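Local coordinates for periplasmic branched-chain amino acid-binding protein (Burkholderia mallei, PDB 3I09) that probably captures a small carboxylate or amino acid in the periplasm for an ABC transporter, and binds acetoacetic acid in the cleft between its two lobes, at residues A[104-109]-A[122-127]; A[328-333]-A[361-366]. All blocks are in the same frame, centred on the assembly; numbering follows the deposited sequence.

Contact 1 of 2, residues A[104-109]-A[122-127]; sequences GADTLT and YDTMAL. With AAE (acetoacetic acid), chain C.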
# COMPACT_ATOMS: atom_id res chain seq x y z
N GLY A 104 4.04 1.26 2.03
CA GLY A 104 3.28 2.08 2.93
C GLY A 104 3.93 3.19 3.70
O GLY A 104 3.24 4.08 4.14
N ALA A 105 5.25 3.14 3.91
CA ALA A 105 5.84 4.07 4.87
C ALA A 105 5.51 5.53 4.54
O ALA A 105 5.83 6.01 3.43
CB ALA A 105 7.36 3.89 4.97
N ASP A 106 4.95 6.25 5.51
CA ASP A 106 4.63 7.67 5.31
C ASP A 106 5.88 8.57 5.18
O ASP A 106 5.76 9.74 4.82
CB ASP A 106 3.65 8.21 6.37
CG ASP A 106 4.25 8.38 7.76
OD1 ASP A 106 5.28 7.76 8.09
OD2 ASP A 106 3.62 9.12 8.56
N THR A 107 7.06 7.99 5.45
CA THR A 107 8.34 8.63 5.22
C THR A 107 8.44 9.22 3.79
O THR A 107 9.09 10.25 3.54
CB THR A 107 9.48 7.57 5.42
OG1 THR A 107 9.20 6.78 6.58
CG2 THR A 107 10.76 8.25 5.58
N LEU A 108 7.84 8.52 2.84
CA LEU A 108 7.87 8.88 1.45
C LEU A 108 7.30 10.27 1.14
O LEU A 108 7.65 10.84 0.13
CB LEU A 108 7.12 7.83 0.61
CG LEU A 108 7.90 6.56 0.38
CD1 LEU A 108 6.88 5.44 -0.02
CD2 LEU A 108 9.06 6.72 -0.72
N THR A 109 6.41 10.78 2.01
CA THR A 109 5.82 12.10 1.82
C THR A 109 6.09 13.02 3.02
O THR A 109 5.43 14.01 3.22
CB THR A 109 4.31 11.98 1.57
OG1 THR A 109 3.70 11.32 2.68
CG2 THR A 109 4.05 11.17 0.25
N TYR A 122 -2.04 4.16 -0.43
CA TYR A 122 -2.25 4.16 1.02
C TYR A 122 -0.93 4.56 1.68
O TYR A 122 0.09 4.55 1.03
CB TYR A 122 -2.68 2.80 1.57
CG TYR A 122 -1.59 1.79 1.60
CD1 TYR A 122 -1.07 1.27 0.42
CD2 TYR A 122 -0.95 1.46 2.79
CE1 TYR A 122 0.01 0.35 0.44
CE2 TYR A 122 0.10 0.52 2.83
CZ TYR A 122 0.59 0.00 1.66
OH TYR A 122 1.64 -0.90 1.71
N ASP A 123 -0.96 4.90 2.95
CA ASP A 123 0.28 4.97 3.73
C ASP A 123 0.03 4.61 5.17
O ASP A 123 -1.11 4.36 5.59
CB ASP A 123 1.05 6.32 3.59
CG ASP A 123 0.33 7.51 4.20
OD1 ASP A 123 -0.39 7.36 5.20
OD2 ASP A 123 0.53 8.63 3.64
N THR A 124 1.10 4.53 5.93
CA THR A 124 0.99 4.11 7.34
C THR A 124 0.26 5.09 8.24
O THR A 124 -0.31 4.68 9.26
CB THR A 124 2.38 3.82 7.91
OG1 THR A 124 3.23 4.95 7.68
CG2 THR A 124 2.96 2.60 7.23
N MSE A 125 0.25 6.38 7.90
CA MSE A 125 -0.58 7.33 8.67
C MSE A 125 -2.08 7.02 8.48
O MSE A 125 -2.82 7.01 9.44
CB MSE A 125 -0.24 8.76 8.24
CG MSE A 125 -1.07 9.80 8.87
SE MSE A 125 -0.63 9.87 10.80
CE MSE A 125 1.02 10.86 10.63
N ALA A 126 -2.53 6.76 7.25
CA ALA A 126 -3.93 6.41 7.01
C ALA A 126 -4.30 5.11 7.71
O ALA A 126 -5.40 5.03 8.25
CB ALA A 126 -4.24 6.30 5.50
N LEU A 127 -3.41 4.11 7.69
CA LEU A 127 -3.65 2.85 8.42
C LEU A 127 -3.88 3.08 9.90
O LEU A 127 -4.85 2.57 10.49
CB LEU A 127 -2.54 1.82 8.20
CG LEU A 127 -2.30 1.37 6.75
CD1 LEU A 127 -1.08 0.46 6.63
CD2 LEU A 127 -3.58 0.73 6.11
O1 AAE C . 5.53 -0.91 2.80
C2 AAE C . 5.68 -2.13 2.99
O3 AAE C . 6.80 -2.65 3.16
C4 AAE C . 4.43 -3.00 3.06
C5 AAE C . 4.08 -3.58 1.72
O8 AAE C . 4.62 -3.15 0.67
C9 AAE C . 2.94 -4.55 1.71
O HOH W 1 3.06 8.76 2.57
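T124 OG1 has two partners: it accepts the backbone N-H of D106 (D106 N to T124 OG1 3.1 Å) and is also hydrogen-bonded to OD1 of N159 on helix 151-166. The contact ties the loop after strand 97-100 to the N-terminus of helix 124-137 in a type I periplasmic binding protein, and G104 and Y122 line the ligand pocket. Threonine suits this first turn because, at chi1 53°, OG1 is turned to D106 while T124 CG2 lies 3.4 Å from G104 O. G104 O accepts T124 N at 2.8 Å, a bent bond, its donor tilted 33° from the carbonyl plane. D123 is the N-cap: its side chain reaches forward over the first turn, and D123 OD1 accepts A126 N at 3.0 Å, while a water joins OD2 to T109 OG1. The D106 side chain crosses that of T124 at about a right angle; its OD2 forms a salt bridge with R370 and a hydrogen bond with N159 ND2. Y122 brings CE2 within 3.5 Å of G104 CA, and its OH is hydrogen-bonded to G102 O. With no side chain, G104 lets the ring lie against its CA. G104 N donates to O1 of acetoacetic acid at 2.7 Å, nearly straight at 168°.

Contact 2 of 2, residues A[328-333]-A[361-366]; sequences SMIHDM and QAFTTK. With EDO (1,2-ethanediol), chain H.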
# COMPACT_ATOMS: atom_id res chain seq x y z
N SER A 328 1.32 12.98 -1.74
CA SER A 328 0.25 12.04 -1.49
C SER A 328 -0.91 12.23 -2.46
O SER A 328 -1.35 13.35 -2.67
CB SER A 328 -0.30 12.19 -0.07
OG SER A 328 0.64 11.70 0.85
N MSE A 329 -1.40 11.13 -3.00
CA MSE A 329 -2.69 11.13 -3.70
C MSE A 329 -3.78 11.03 -2.66
O MSE A 329 -3.91 10.01 -1.99
CB MSE A 329 -2.77 9.96 -4.73
CG MSE A 329 -3.77 10.24 -5.88
SE MSE A 329 -5.57 9.89 -5.32
CE MSE A 329 -5.62 7.98 -5.76
N ILE A 330 -4.56 12.12 -2.51
CA ILE A 330 -5.62 12.21 -1.53
C ILE A 330 -6.92 11.63 -2.08
O ILE A 330 -7.44 12.06 -3.12
CB ILE A 330 -5.81 13.70 -1.08
CG1 ILE A 330 -4.47 14.28 -0.58
CG2 ILE A 330 -6.88 13.77 0.01
CD1 ILE A 330 -3.89 13.57 0.64
N HIS A 331 -7.40 10.59 -1.41
CA HIS A 331 -8.61 9.87 -1.76
C HIS A 331 -9.19 9.24 -0.49
O HIS A 331 -8.45 8.92 0.47
CB HIS A 331 -8.33 8.82 -2.86
CG HIS A 331 -7.25 7.81 -2.52
ND1 HIS A 331 -5.94 8.16 -2.25
CD2 HIS A 331 -7.30 6.46 -2.44
CE1 HIS A 331 -5.25 7.08 -1.95
NE2 HIS A 331 -6.03 6.03 -2.09
N ASP A 332 -10.49 9.03 -0.50
CA ASP A 332 -11.18 8.43 0.63
C ASP A 332 -10.61 7.04 0.93
O ASP A 332 -10.24 6.30 0.01
CB ASP A 332 -12.67 8.24 0.34
CG ASP A 332 -13.45 9.55 0.25
OD1 ASP A 332 -12.93 10.66 0.55
OD2 ASP A 332 -14.65 9.42 -0.14
N MSE A 333 -10.57 6.70 2.20
CA MSE A 333 -10.17 5.40 2.66
C MSE A 333 -11.41 4.73 3.30
O MSE A 333 -12.41 5.41 3.61
CB MSE A 333 -9.02 5.52 3.67
CG MSE A 333 -7.76 6.15 3.10
SE MSE A 333 -6.84 5.04 1.72
CE MSE A 333 -6.13 3.76 2.85
N GLN A 361 -9.13 13.82 5.72
CA GLN A 361 -8.94 13.41 7.09
C GLN A 361 -8.07 12.18 7.27
O GLN A 361 -7.60 11.94 8.37
CB GLN A 361 -10.31 13.18 7.76
CG GLN A 361 -11.20 14.41 7.62
CD GLN A 361 -12.63 14.17 8.03
OE1 GLN A 361 -12.94 13.25 8.80
NE2 GLN A 361 -13.52 15.03 7.53
N ALA A 362 -7.80 11.44 6.20
CA ALA A 362 -7.14 10.14 6.31
C ALA A 362 -5.62 10.21 6.42
O ALA A 362 -4.98 9.34 7.03
CB ALA A 362 -7.54 9.29 5.10
N PHE A 363 -5.04 11.25 5.83
CA PHE A 363 -3.60 11.35 5.69
C PHE A 363 -2.98 12.43 6.60
O PHE A 363 -3.70 13.15 7.32
CB PHE A 363 -3.27 11.61 4.20
CG PHE A 363 -3.66 10.46 3.30
CD1 PHE A 363 -2.83 9.38 3.16
CD2 PHE A 363 -4.89 10.44 2.64
CE1 PHE A 363 -3.18 8.29 2.37
CE2 PHE A 363 -5.26 9.36 1.84
CZ PHE A 363 -4.42 8.30 1.68
N THR A 364 -1.66 12.55 6.54
CA THR A 364 -0.92 13.51 7.37
C THR A 364 -1.47 14.92 7.16
O THR A 364 -1.68 15.34 6.03
CB THR A 364 0.59 13.49 6.99
OG1 THR A 364 1.13 12.18 7.20
CG2 THR A 364 1.36 14.49 7.82
N THR A 365 -1.73 15.64 8.27
CA THR A 365 -2.22 17.00 8.19
C THR A 365 -1.08 17.99 7.96
O THR A 365 0.09 17.71 8.27
CB THR A 365 -2.97 17.42 9.49
OG1 THR A 365 -2.04 17.50 10.59
CG2 THR A 365 -4.08 16.45 9.83
N LYS A 366 -1.43 19.15 7.42
CA LYS A 366 -0.45 20.20 7.22
C LYS A 366 0.30 20.53 8.49
O LYS A 366 1.48 20.78 8.44
CB LYS A 366 -1.09 21.48 6.68
CG LYS A 366 -0.10 22.47 6.15
CD LYS A 366 -0.81 23.61 5.39
CE LYS A 366 0.16 24.69 4.97
NZ LYS A 366 -0.49 26.03 4.90
C1 EDO H . -10.30 13.09 -1.92
O1 EDO H . -10.84 12.64 -0.68
C2 EDO H . -11.00 14.34 -2.42
O2 EDO H . -11.46 14.16 -3.76
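F363 fills the tight centre of this contact, its ring laid against strand 329-338 just where the chain leaves helix 359-362. F363 CE2 lies 3.5 Å from H331 O, which sits at the ring edge near its plane, so the weakly positive C-H rim faces a carbonyl oxygen. I330 and F363 run past one another in opposite directions, with I330 CD1 3.8 Å from F363 CD2. From the other end M333, present as selenomethionine, makes a Met-aromatic contact: its chain, bent at chi2 and chi3, sets SE obliquely 4.1 Å from F363 CZ, and its CG packs 3.7 Å from A362 CB. A small alanine lets the helix end come this near. The H331 ring meets F363 obliquely, planes at 34°, and is held by both nitrogens: ND1 donates to M329 O at 2.8 Å, and NE2 is hydrogen-bonded to A121 O. The looser flank is D332, partly exposed, whose OD1 is bonded to G359 N and weakly to a 1,2-ethanediol probably left from crystallisation; Q361 is exposed too. Across the segments the attraction is therefore mostly apolar and aromatic, while the histidine, with both nitrogens bonded to carbonyl oxygens, is probably protonated.

In the fold
Contacts 1 and 2 follow one another along the chain, the first closing before the second opens, and their centres lie 10 Å apart. Contact 1 joins the loop before strand 117-119 to the start of helix 124-137, at the ligand; contact 2 joins strand 329-338 of the antiparallel sheet to the end of helix 359-362, with the M333 side chain about 12 Å from the ligand. They touch directly: D123 OD2 lies 3.5 Å from F363 CD1, A126 CB 3.5 Å from A362 O, and T109 CG2 3.5 Å from S328 OG. Helix 124-137 is shared ground, bearing on the pocket wall at its start and on the C-terminal segment alongside, and residues late in the sequence pack against both segments of contact 1.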